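Local coordinates for protein amidohydrolase (Pseudomonas aeruginosa, PDB 2I5G) that probably hydrolyses dipeptides as a metal-dependent peptidase of the membrane dipeptidase (M19) family, at residues M154-H159 with P175-C181; L89-A95 with G112-M118; E166-L170 with F200-H204; V12-L16 with G245-D249; D195-K199 with Y234-V239. The protein carries 2 engineered substitutions. One frame throughout, in Å; residues are numbered along the deposited sequence.

Contact 1. Residues M154-H159 with P175-C181; sequences MCDLSH and PVCYSHC
Asp156 reaches across to Ser179, whose backbone N donates to OD1 at 2.8 Å, nearly along the C-O axis. With CG anti to the backbone N (chi1 -177°), the carboxylate swings over to Ser179 and supplies the acceptor that this backbone N needs. Next along, Ser158 uses its hydroxyl as an acceptor: His180 N meets Ser158 OG at 2.8 Å in an almost straight bond of 168°. Ser158 CB lies over one face of the His180 ring, 3.8 Å from its centroid, a CH-pi contact offset toward the rim of that ring. The rings of His159 and His180 meet rim to rim, planes 56° apart, and their NE2 atoms form a 2.8 Å hydrogen bond in which either may donate. Behind this polar end the backbones are bridged, Cys177 N to Cys155 O and Leu157 N to Cys177 O. Apolar groups cover the other side: Cys155 CB meets Val176 CG1 at 3.5 Å, and Leu157 CB comes obliquely to Tyr178 CE1 at 3.4 Å, while Leu157 and Val176 both touch Ile169 of helix 162-171. Two neighbouring parallel strands joined through a helix, with polar side chains gathered where the chains leave the strands, are the beta-alpha-beta arrangement of a TIM barrel.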
# COMPACT_ATOMS: atom_id res chain seq x y z
N MSE A 154 15.27 12.67 5.88
CA MSE A 154 14.24 13.70 5.93
C MSE A 154 12.95 13.32 5.23
O MSE A 154 12.96 12.73 4.14
CB MSE A 154 14.80 14.98 5.33
CG MSE A 154 13.80 16.11 5.26
SE MSE A 154 14.65 17.81 4.94
CE MSE A 154 13.42 18.92 5.92
N CYS A 155 11.83 13.67 5.86
CA CYS A 155 10.49 13.40 5.34
C CYS A 155 10.08 14.49 4.36
O CYS A 155 10.12 15.68 4.69
CB CYS A 155 9.48 13.34 6.48
SG CYS A 155 9.74 12.01 7.69
N ASP A 156 9.68 14.08 3.17
CA ASP A 156 9.25 15.01 2.13
C ASP A 156 7.76 14.80 1.90
O ASP A 156 7.27 13.66 1.95
CB ASP A 156 10.06 14.75 0.85
CG ASP A 156 9.71 15.73 -0.27
OD1 ASP A 156 9.55 16.94 0.02
OD2 ASP A 156 9.62 15.29 -1.44
N LEU A 157 7.04 15.89 1.63
CA LEU A 157 5.59 15.82 1.45
C LEU A 157 5.03 16.56 0.25
O LEU A 157 3.82 16.78 0.17
CB LEU A 157 4.90 16.33 2.70
CG LEU A 157 5.27 15.66 4.03
CD1 LEU A 157 4.80 16.54 5.16
CD2 LEU A 157 4.68 14.26 4.12
N SER A 158 5.88 16.95 -0.69
CA SER A 158 5.41 17.68 -1.87
C SER A 158 4.22 17.02 -2.59
O SER A 158 3.26 17.70 -2.95
CB SER A 158 6.55 17.89 -2.87
OG SER A 158 7.54 18.77 -2.35
N HIS A 159 4.30 15.71 -2.79
CA HIS A 159 3.25 14.97 -3.50
C HIS A 159 2.25 14.26 -2.58
O HIS A 159 1.35 13.56 -3.04
CB HIS A 159 3.90 13.95 -4.45
CG HIS A 159 4.69 14.57 -5.57
ND1 HIS A 159 4.14 14.86 -6.80
CD2 HIS A 159 5.99 14.96 -5.64
CE1 HIS A 159 5.07 15.40 -7.58
NE2 HIS A 159 6.20 15.47 -6.90
N PRO A 175 12.42 18.31 11.48
CA PRO A 175 11.77 19.08 10.43
C PRO A 175 11.47 18.26 9.18
O PRO A 175 12.26 17.40 8.79
CB PRO A 175 12.78 20.19 10.15
CG PRO A 175 13.43 20.39 11.47
CD PRO A 175 13.65 18.98 11.94
N VAL A 176 10.31 18.49 8.57
CA VAL A 176 9.94 17.81 7.34
C VAL A 176 9.92 18.89 6.26
O VAL A 176 10.13 20.07 6.55
CB VAL A 176 8.57 17.12 7.44
CG1 VAL A 176 8.62 16.04 8.52
CG2 VAL A 176 7.50 18.15 7.74
N CYS A 177 9.64 18.51 5.02
CA CYS A 177 9.66 19.52 3.97
C CYS A 177 8.76 19.24 2.78
O CYS A 177 8.26 18.13 2.61
CB CYS A 177 11.08 19.68 3.45
SG CYS A 177 11.67 18.18 2.56
N TYR A 178 8.57 20.29 1.99
CA TYR A 178 7.83 20.22 0.73
C TYR A 178 8.95 20.62 -0.22
O TYR A 178 9.01 21.77 -0.67
CB TYR A 178 6.72 21.27 0.66
CG TYR A 178 5.48 20.98 1.48
CD1 TYR A 178 4.92 19.71 1.51
CD2 TYR A 178 4.86 22.00 2.20
CE1 TYR A 178 3.75 19.45 2.24
CE2 TYR A 178 3.70 21.75 2.93
CZ TYR A 178 3.15 20.48 2.95
OH TYR A 178 2.00 20.24 3.66
N SER A 179 9.86 19.68 -0.49
CA SER A 179 11.01 19.92 -1.37
C SER A 179 10.69 20.72 -2.62
O SER A 179 11.50 21.54 -3.05
CB SER A 179 11.65 18.59 -1.77
OG SER A 179 10.77 17.80 -2.55
N HIS A 180 9.52 20.49 -3.20
CA HIS A 180 9.13 21.21 -4.41
C HIS A 180 7.63 21.40 -4.57
O HIS A 180 6.90 20.46 -4.89
CB HIS A 180 9.71 20.50 -5.65
CG HIS A 180 9.23 19.09 -5.82
ND1 HIS A 180 9.55 18.07 -4.95
CD2 HIS A 180 8.48 18.52 -6.79
CE1 HIS A 180 9.01 16.94 -5.37
NE2 HIS A 180 8.36 17.18 -6.49
N CYS A 181 7.16 22.62 -4.35
CA CYS A 181 5.73 22.91 -4.48
C CYS A 181 5.48 24.39 -4.76
O CYS A 181 6.39 25.21 -4.74
CB CYS A 181 4.99 22.51 -3.21
SG CYS A 181 5.46 23.54 -1.82
O HOH W 1 12.29 14.40 8.53

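Contact 2. Residues L89-A95 with G112-M118; sequences LYGFQNA and GVGIVQM
Gln117 crosses Gln93 obliquely. Its CB starts 3.4 Å from Gln93 CA; CG, anti to the backbone N (chi1 -168°), lies 3.8 Å from Gln93 O, and with the chain extended beyond it CD comes 3.6 Å from Gln93 O. At the tip, NE2 donates to Gln93 O; the modelled 2.5 Å is doubtful as a length, but the oxygen lies close to the Gln117 amide plane while the donor is tilted 32° from the carbonyl plane. The same NE2 makes a weak bond to Gln93 OE1, the two side-chain amides being turned 51° against each other, and OE1 of Gln117 accepts from His159 N. An amide suits this place because it gives on one side and receives on the other. The strands beneath are the two parallel strands of a beta-alpha-beta unit, 86-92 and 113-117 with helix 103-110 between them, in a barrel of the TIM type. Gly112, at positive phi, closes that helix in a Schellman motif. Backbone bonds Gly114 N to Tyr90 O, Phe92 N to Ile115 O and Gln117 N to Phe92 O join the strands. On the helix side, Val113 CG1 sits over the centre of the Phe92 ring, 3.9 Å from its centroid, and Val116 runs alongside Phe92, pointing the same way; Phe108 adds an edge-to-face contact. On the other face the side chains of Leu89 and Ile115 cross at about a right angle, Leu89 CD2 and Ile115 CD1 3.8 Å apart. A water accepts from Tyr90 N and lies 2.7 Å from Gly112 O.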
# COMPACT_ATOMS: atom_id res chain seq x y z
N LEU A 89 22.87 14.33 -3.83
CA LEU A 89 22.17 13.74 -2.70
C LEU A 89 20.99 12.89 -3.20
O LEU A 89 20.03 13.42 -3.77
CB LEU A 89 21.69 14.85 -1.77
CG LEU A 89 20.57 14.57 -0.76
CD1 LEU A 89 20.91 13.35 0.06
CD2 LEU A 89 20.35 15.79 0.15
N TYR A 90 21.07 11.58 -2.98
CA TYR A 90 20.02 10.67 -3.42
C TYR A 90 18.70 10.85 -2.71
O TYR A 90 18.65 10.91 -1.47
CB TYR A 90 20.46 9.21 -3.24
CG TYR A 90 21.57 8.79 -4.15
CD1 TYR A 90 21.83 9.48 -5.33
CD2 TYR A 90 22.33 7.65 -3.86
CE1 TYR A 90 22.82 9.05 -6.21
CE2 TYR A 90 23.32 7.21 -4.73
CZ TYR A 90 23.56 7.92 -5.90
OH TYR A 90 24.52 7.47 -6.78
N GLY A 91 17.62 10.89 -3.50
CA GLY A 91 16.29 11.04 -2.93
C GLY A 91 15.25 10.13 -3.55
O GLY A 91 15.39 9.68 -4.70
N PHE A 92 14.21 9.83 -2.78
CA PHE A 92 13.09 9.00 -3.24
C PHE A 92 11.86 9.89 -3.25
O PHE A 92 11.66 10.70 -2.33
CB PHE A 92 12.78 7.85 -2.28
CG PHE A 92 13.85 6.81 -2.18
CD1 PHE A 92 15.00 6.88 -2.94
CD2 PHE A 92 13.68 5.73 -1.32
CE1 PHE A 92 15.97 5.88 -2.86
CE2 PHE A 92 14.63 4.72 -1.23
CZ PHE A 92 15.78 4.80 -2.00
N GLN A 93 11.03 9.76 -4.26
CA GLN A 93 9.81 10.55 -4.29
C GLN A 93 8.65 9.65 -3.88
O GLN A 93 7.49 9.95 -4.11
CB GLN A 93 9.59 11.16 -5.67
CG GLN A 93 10.44 12.39 -5.91
CD GLN A 93 9.79 13.39 -6.84
OE1 GLN A 93 8.67 13.86 -6.59
NE2 GLN A 93 10.48 13.73 -7.93
N ASN A 94 8.99 8.52 -3.25
CA ASN A 94 7.99 7.57 -2.80
C ASN A 94 8.58 6.67 -1.72
O ASN A 94 9.72 6.23 -1.83
CB ASN A 94 7.51 6.71 -3.97
CG ASN A 94 6.17 6.06 -3.71
OD1 ASN A 94 5.78 5.83 -2.57
ND2 ASN A 94 5.45 5.74 -4.78
N ALA A 95 7.80 6.40 -0.68
CA ALA A 95 8.25 5.53 0.40
C ALA A 95 8.05 4.08 -0.00
O ALA A 95 8.46 3.16 0.71
CB ALA A 95 7.47 5.83 1.66
N GLY A 112 23.27 5.87 0.83
CA GLY A 112 23.33 7.26 0.43
C GLY A 112 22.03 8.00 0.22
O GLY A 112 22.03 9.09 -0.33
N VAL A 113 20.91 7.43 0.63
CA VAL A 113 19.63 8.12 0.47
C VAL A 113 19.40 9.03 1.67
O VAL A 113 19.45 8.58 2.82
CB VAL A 113 18.46 7.12 0.37
CG1 VAL A 113 17.16 7.87 0.19
CG2 VAL A 113 18.69 6.17 -0.78
N GLY A 114 19.15 10.31 1.41
CA GLY A 114 18.96 11.25 2.51
C GLY A 114 17.62 11.95 2.59
O GLY A 114 17.34 12.63 3.57
N ILE A 115 16.79 11.81 1.57
CA ILE A 115 15.48 12.44 1.57
C ILE A 115 14.46 11.48 0.95
O ILE A 115 14.71 10.90 -0.11
CB ILE A 115 15.49 13.77 0.77
CG1 ILE A 115 16.57 14.70 1.33
CG2 ILE A 115 14.13 14.45 0.87
CD1 ILE A 115 16.61 16.07 0.69
N VAL A 116 13.33 11.32 1.61
CA VAL A 116 12.31 10.43 1.09
C VAL A 116 10.92 11.03 1.18
O VAL A 116 10.50 11.47 2.24
CB VAL A 116 12.32 9.09 1.84
CG1 VAL A 116 11.21 8.19 1.33
CG2 VAL A 116 13.66 8.41 1.68
N GLN A 117 10.23 11.06 0.05
CA GLN A 117 8.87 11.57 0.01
C GLN A 117 8.00 10.44 0.55
O GLN A 117 8.22 9.27 0.21
CB GLN A 117 8.48 11.92 -1.42
CG GLN A 117 7.20 12.72 -1.53
CD GLN A 117 6.96 13.27 -2.92
OE1 GLN A 117 6.56 14.42 -3.08
NE2 GLN A 117 7.19 12.45 -3.94
N MSE A 118 7.02 10.78 1.38
CA MSE A 118 6.14 9.77 1.98
C MSE A 118 5.29 9.02 0.97
O MSE A 118 5.18 7.79 1.02
CB MSE A 118 5.24 10.42 3.03
CG MSE A 118 5.44 9.86 4.43
SE MSE A 118 7.31 9.76 4.90
CE MSE A 118 7.76 11.59 4.55
O HOH W 2 23.70 10.61 -1.80

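Contact 3. Residues E166-L170 with F200-H204; sequences EEVIL and FIADH
Ile169 of helix 162-171 pushes into a hollow framed by Phe200, Ile201 and His204 at the end of helix 195-203; these are two outer helices of the TIM barrel packed against each other. The branched side chain fills the hollow with two prongs. CD1 lies 3.9 Å from Ile201 CB and meets the Phe200 ring at its edge, in the ring plane. CG2, the other branch, rests against His204 CB at 3.6 Å. A beta-branched residue suits the spot because it can serve both walls at once. Phe200 in turn is the bump sent back: with CG anti to its backbone N (chi1 -172°), the ring reaches over to the first helix and settles between Glu166 and Leu170, one turn apart. Glu166, an exposed residue, contributes its aliphatic CG, which lies 3.7 Å from Phe200 CE2. Leu170 CD1 approaches Phe200 CZ obliquely at 3.6 Å and also touches the His204 imidazole. Glu167 turns elsewhere and forms a salt bridge with Arg133 of the second subunit. His204, the first residue to leave helical angles, folds back over its own helix end: CE1 lies above one face of the Phe200 ring, and ND1 donates to Phe200 O at 2.7 Å, in the carbonyl plane.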
# COMPACT_ATOMS: atom_id res chain seq x y z
N GLU A 166 -0.43 16.52 7.15
CA GLU A 166 -0.51 17.12 8.48
C GLU A 166 -0.10 16.16 9.59
O GLU A 166 0.57 16.56 10.54
CB GLU A 166 -1.92 17.63 8.76
CG GLU A 166 -2.00 18.35 10.10
CD GLU A 166 -3.39 18.86 10.43
OE1 GLU A 166 -3.96 19.60 9.59
OE2 GLU A 166 -3.90 18.51 11.52
N GLU A 167 -0.50 14.90 9.48
CA GLU A 167 -0.15 13.91 10.50
C GLU A 167 1.35 13.72 10.55
O GLU A 167 1.94 13.60 11.63
CB GLU A 167 -0.86 12.58 10.20
CG GLU A 167 -2.36 12.63 10.45
CD GLU A 167 -3.10 11.42 9.92
OE1 GLU A 167 -2.74 10.28 10.29
OE2 GLU A 167 -4.05 11.59 9.13
N VAL A 168 1.99 13.71 9.38
CA VAL A 168 3.43 13.55 9.31
C VAL A 168 4.16 14.72 9.98
O VAL A 168 5.16 14.53 10.67
CB VAL A 168 3.90 13.41 7.83
CG1 VAL A 168 5.43 13.41 7.75
CG2 VAL A 168 3.35 12.13 7.24
N ILE A 169 3.67 15.94 9.77
CA ILE A 169 4.31 17.10 10.38
C ILE A 169 4.22 17.02 11.90
O ILE A 169 5.15 17.40 12.61
CB ILE A 169 3.65 18.42 9.91
CG1 ILE A 169 3.77 18.56 8.39
CG2 ILE A 169 4.30 19.61 10.63
CD1 ILE A 169 3.04 19.75 7.82
N LEU A 170 3.08 16.53 12.38
CA LEU A 170 2.83 16.41 13.81
C LEU A 170 3.54 15.21 14.46
O LEU A 170 3.76 15.20 15.66
CB LEU A 170 1.32 16.29 14.03
CG LEU A 170 0.49 17.45 14.59
CD1 LEU A 170 1.12 18.79 14.26
CD2 LEU A 170 -0.92 17.35 14.02
N PHE A 200 1.36 26.39 8.46
CA PHE A 200 1.36 25.28 9.40
C PHE A 200 2.69 24.50 9.40
O PHE A 200 3.15 24.07 10.45
CB PHE A 200 0.21 24.32 9.08
CG PHE A 200 0.02 23.23 10.11
CD1 PHE A 200 -0.81 23.42 11.20
CD2 PHE A 200 0.67 22.00 9.98
CE1 PHE A 200 -0.99 22.42 12.15
CE2 PHE A 200 0.50 20.99 10.92
CZ PHE A 200 -0.34 21.20 12.01
N ILE A 201 3.30 24.33 8.23
CA ILE A 201 4.55 23.57 8.19
C ILE A 201 5.72 24.41 8.67
O ILE A 201 6.68 23.87 9.21
CB ILE A 201 4.86 23.03 6.77
CG1 ILE A 201 6.07 22.10 6.85
CG2 ILE A 201 5.13 24.18 5.81
CD1 ILE A 201 6.50 21.52 5.51
N ALA A 202 5.65 25.72 8.48
CA ALA A 202 6.73 26.58 8.94
C ALA A 202 6.65 26.73 10.46
O ALA A 202 7.67 26.72 11.15
CB ALA A 202 6.63 27.95 8.27
N ASP A 203 5.43 26.86 10.99
CA ASP A 203 5.26 27.00 12.43
C ASP A 203 5.83 25.81 13.18
O ASP A 203 6.31 25.95 14.30
CB ASP A 203 3.78 27.18 12.79
CG ASP A 203 3.29 28.59 12.56
OD1 ASP A 203 4.04 29.53 12.91
OD2 ASP A 203 2.17 28.77 12.05
N HIS A 204 5.77 24.64 12.56
CA HIS A 204 6.29 23.42 13.17
C HIS A 204 7.74 23.16 12.78
O HIS A 204 8.18 22.01 12.71
CB HIS A 204 5.41 22.22 12.79
CG HIS A 204 4.04 22.26 13.41
ND1 HIS A 204 3.04 23.09 12.95
CD2 HIS A 204 3.53 21.62 14.49
CE1 HIS A 204 1.98 22.96 13.72
NE2 HIS A 204 2.25 22.08 14.67

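Contact 4. Residues V12-L16 with G245-D249; sequences VIDGL and GIGTD
Asp14 OD2 is gripped by two backbone N-H groups, Leu16 N from its own segment and Thr248 N from the other. The bond from Leu16 N, 3.0 Å and nearly straight at 175°, comes from above the carboxylate plane and makes an Asx turn; the one from Thr248 N, 2.9 Å, is bent and weak. The second oxygen, OD1, accepts from Thr248 OG1; the modelled 2.5 Å is very short and doubtful as a length. Thr248 can offer this hydroxyl together with its N-H because OG1 stands between the backbone N and the carbonyl carbon (chi1 75°). Aspartate fits here as a short acceptor with two oxygens, able to tie the corner at Gly15 to the neighbouring loop. The contact is where the barrel closes: strand 13-17, at the start of the chain, comes beside strand 244-246, as the first and last strands of a TIM barrel do. A CB on Gly15 would point at the Ile246 carbonyl, so glycine suits the 3.8 Å approach of Gly15 CA to Gly247 CA. At the corner Gly15 N donates to Ile246 O, an oxygen that also receives Trp315 NE1 from helix 304-323. Further on, Asp249 N donates to Leu16 O at 2.8 Å, while the side chains of Leu16 and Asp249 run side by side, and both touch His180. Before the corner, a water that accepts from Ile246 N lies 2.6 Å from Ile13 O.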
# COMPACT_ATOMS: atom_id res chain seq x y z
N VAL A 12 24.82 26.97 -3.63
CA VAL A 12 23.54 26.85 -4.31
C VAL A 12 23.11 25.40 -4.26
O VAL A 12 23.89 24.49 -4.56
CB VAL A 12 23.61 27.38 -5.78
CG1 VAL A 12 25.01 27.87 -6.11
CG2 VAL A 12 23.15 26.31 -6.76
N ILE A 13 21.87 25.19 -3.85
CA ILE A 13 21.31 23.85 -3.73
C ILE A 13 19.94 23.79 -4.34
O ILE A 13 19.19 24.77 -4.30
CB ILE A 13 21.23 23.44 -2.24
CG1 ILE A 13 22.65 23.26 -1.69
CG2 ILE A 13 20.40 22.17 -2.09
CD1 ILE A 13 22.71 22.86 -0.23
N ASP A 14 19.60 22.65 -4.93
CA ASP A 14 18.29 22.47 -5.55
C ASP A 14 17.56 21.32 -4.89
O ASP A 14 18.04 20.19 -4.89
CB ASP A 14 18.44 22.21 -7.05
CG ASP A 14 17.10 22.18 -7.77
OD1 ASP A 14 17.11 22.22 -9.02
OD2 ASP A 14 16.05 22.12 -7.09
N GLY A 15 16.39 21.62 -4.34
CA GLY A 15 15.60 20.62 -3.66
C GLY A 15 15.09 19.45 -4.47
O GLY A 15 14.73 18.42 -3.90
N LEU A 16 15.03 19.59 -5.80
CA LEU A 16 14.55 18.49 -6.61
C LEU A 16 14.92 18.54 -8.09
O LEU A 16 14.67 19.52 -8.78
CB LEU A 16 13.04 18.36 -6.52
CG LEU A 16 12.64 16.96 -7.00
CD1 LEU A 16 12.55 16.04 -5.79
CD2 LEU A 16 11.32 17.00 -7.73
N GLY A 245 13.43 27.69 0.39
CA GLY A 245 14.54 27.33 -0.46
C GLY A 245 14.09 27.01 -1.88
O GLY A 245 12.92 27.19 -2.22
N ILE A 246 15.02 26.52 -2.70
CA ILE A 246 14.71 26.19 -4.08
C ILE A 246 14.53 24.69 -4.33
O ILE A 246 15.25 23.87 -3.76
CB ILE A 246 15.82 26.72 -5.02
CG1 ILE A 246 15.77 28.24 -5.03
CG2 ILE A 246 15.63 26.18 -6.43
CD1 ILE A 246 14.43 28.82 -5.44
N GLY A 247 13.56 24.37 -5.19
CA GLY A 247 13.27 23.00 -5.58
C GLY A 247 12.72 23.06 -7.01
O GLY A 247 11.55 22.78 -7.25
N THR A 248 13.59 23.43 -7.95
CA THR A 248 13.21 23.59 -9.36
C THR A 248 12.35 22.50 -9.97
O THR A 248 11.36 22.79 -10.64
CB THR A 248 14.44 23.74 -10.26
OG1 THR A 248 15.07 22.47 -10.43
CG2 THR A 248 15.43 24.72 -9.65
N ASP A 249 12.72 21.25 -9.74
CA ASP A 249 11.97 20.14 -10.30
C ASP A 249 12.36 20.03 -11.78
O ASP A 249 11.51 19.80 -12.64
CB ASP A 249 10.47 20.40 -10.14
CG ASP A 249 9.63 19.16 -10.38
OD1 ASP A 249 10.16 18.04 -10.23
OD2 ASP A 249 8.42 19.31 -10.69
O HOH W 3 18.03 26.38 -2.69

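Contact 5. Residues D195-K199 with Y234-V239; sequences DEELK and YVMNIV
The segments 195-199 and 234-239 are helical, their axes 9.2 Å apart at closest approach and crossing at -55°, with Lys199 CA and Ile238 CA the nearest pair at 5.8 Å. Ile238 sits at the crossing and spreads its two branches over the first helix. CG2, anti to the backbone N, lies against Lys199 CB at 3.6 Å; CD1, on the other branch, reaches Asp195 CB at 3.8 Å. The lysine thus lends only the root of its side chain, and its NZ goes to a salt bridge with Asp203. On the buried side Leu198 crosses Ile238 at about a right angle, with Leu198 CD1 and Ile238 CD1 4.1 Å apart. The same leucine extends to Val235, its length bridging the gap between the helices. Beside this, Tyr234 OH donates to Asp195 OD1; the modelled 2.4 Å is very short and its exact length is doubtful. The oxygen lies at the edge of the phenol ring, near its plane, and the carboxylate is turned 43° from it. Val235 and Val239 also rest on Val208, in strand 207-210. The packing of adjacent outer helices over the strand that lies between them in sequence is the layering of a TIM barrel.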
# COMPACT_ATOMS: atom_id res chain seq x y z
N ASP A 195 -2.33 28.65 1.90
CA ASP A 195 -1.60 29.53 2.81
C ASP A 195 -1.59 28.90 4.20
O ASP A 195 -0.56 28.88 4.88
CB ASP A 195 -2.26 30.92 2.87
CG ASP A 195 -2.30 31.61 1.52
OD1 ASP A 195 -1.28 31.59 0.80
OD2 ASP A 195 -3.34 32.21 1.18
N GLU A 196 -2.74 28.38 4.61
CA GLU A 196 -2.85 27.75 5.91
C GLU A 196 -1.84 26.61 6.02
O GLU A 196 -1.21 26.43 7.06
CB GLU A 196 -4.28 27.22 6.13
CG GLU A 196 -4.94 26.63 4.87
CD GLU A 196 -5.66 27.68 4.02
OE1 GLU A 196 -6.79 28.07 4.38
OE2 GLU A 196 -5.11 28.11 2.99
N GLU A 197 -1.68 25.86 4.94
CA GLU A 197 -0.74 24.74 4.91
C GLU A 197 0.70 25.20 5.03
O GLU A 197 1.49 24.64 5.79
CB GLU A 197 -0.90 23.94 3.63
CG GLU A 197 -2.13 23.08 3.59
CD GLU A 197 -2.19 22.23 2.33
OE1 GLU A 197 -2.49 22.79 1.25
OE2 GLU A 197 -1.92 21.02 2.43
N LEU A 198 1.05 26.21 4.24
CA LEU A 198 2.40 26.75 4.24
C LEU A 198 2.75 27.34 5.60
O LEU A 198 3.89 27.26 6.04
CB LEU A 198 2.53 27.83 3.17
CG LEU A 198 2.36 27.37 1.72
CD1 LEU A 198 2.33 28.59 0.84
CD2 LEU A 198 3.51 26.44 1.31
N LYS A 199 1.76 27.92 6.26
CA LYS A 199 1.99 28.53 7.56
C LYS A 199 2.12 27.46 8.63
O LYS A 199 2.90 27.60 9.57
CB LYS A 199 0.84 29.49 7.91
CG LYS A 199 0.91 30.06 9.32
CD LYS A 199 -0.17 31.12 9.56
CE LYS A 199 -0.52 31.26 11.04
NZ LYS A 199 0.65 31.60 11.89
N TYR A 234 6.01 35.18 -2.45
CA TYR A 234 4.69 34.95 -1.87
C TYR A 234 4.85 33.96 -0.72
O TYR A 234 4.31 34.16 0.36
CB TYR A 234 3.74 34.36 -2.91
CG TYR A 234 2.34 34.04 -2.42
CD1 TYR A 234 1.33 35.00 -2.45
CD2 TYR A 234 2.03 32.78 -1.91
CE1 TYR A 234 0.03 34.70 -1.99
CE2 TYR A 234 0.74 32.48 -1.45
CZ TYR A 234 -0.26 33.44 -1.50
OH TYR A 234 -1.53 33.13 -1.06
N VAL A 235 5.61 32.89 -0.97
CA VAL A 235 5.83 31.85 0.03
C VAL A 235 6.65 32.37 1.19
O VAL A 235 6.36 32.07 2.35
CB VAL A 235 6.55 30.61 -0.58
CG1 VAL A 235 6.96 29.63 0.52
CG2 VAL A 235 5.64 29.91 -1.57
N MSE A 236 7.69 33.14 0.89
CA MSE A 236 8.53 33.68 1.95
C MSE A 236 7.74 34.64 2.82
O MSE A 236 8.11 34.91 3.97
CB MSE A 236 9.75 34.39 1.36
CG MSE A 236 10.72 34.87 2.42
SE MSE A 236 12.35 35.58 1.69
CE MSE A 236 11.73 37.38 1.33
N ASN A 237 6.65 35.17 2.28
CA ASN A 237 5.80 36.09 3.03
C ASN A 237 5.05 35.37 4.15
O ASN A 237 4.64 36.00 5.13
CB ASN A 237 4.81 36.77 2.09
CG ASN A 237 3.75 37.57 2.83
OD1 ASN A 237 4.06 38.50 3.58
ND2 ASN A 237 2.48 37.22 2.62
N ILE A 238 4.88 34.06 4.00
CA ILE A 238 4.17 33.25 5.00
C ILE A 238 5.15 32.42 5.83
O ILE A 238 5.09 32.40 7.06
CB ILE A 238 3.19 32.27 4.31
CG1 ILE A 238 2.18 33.05 3.48
CG2 ILE A 238 2.48 31.41 5.35
CD1 ILE A 238 1.35 32.17 2.57
N VAL A 239 6.05 31.75 5.12
CA VAL A 239 7.06 30.88 5.72
C VAL A 239 8.19 31.59 6.48
O VAL A 239 8.65 31.12 7.52
CB VAL A 239 7.69 29.98 4.60
CG1 VAL A 239 8.97 29.33 5.10
CG2 VAL A 239 6.69 28.93 4.16

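Contacts 1, 2 and 4 belong to the barrel wall, centres 6 to 9 Å from the middle of the chain, whereas contacts 3 and 5 join outer helices, their centres about 17 Å from it. Contact 4 pairs the first strand with the last, so all the others fall within the loop it closes. Contact 2 is completed before contact 1 opens, and strands 113-117 and 154-156 make them neighbours, with centres 10 Å apart. Contacts 1 and 3 alternate along the chain, sharing a strand-helix-strand run, and contacts 3 and 5 share helix 195-203. Contact 1 touches contact 4 through His180, which brings the C-terminal ends of these strands together in one TIM-barrel framework.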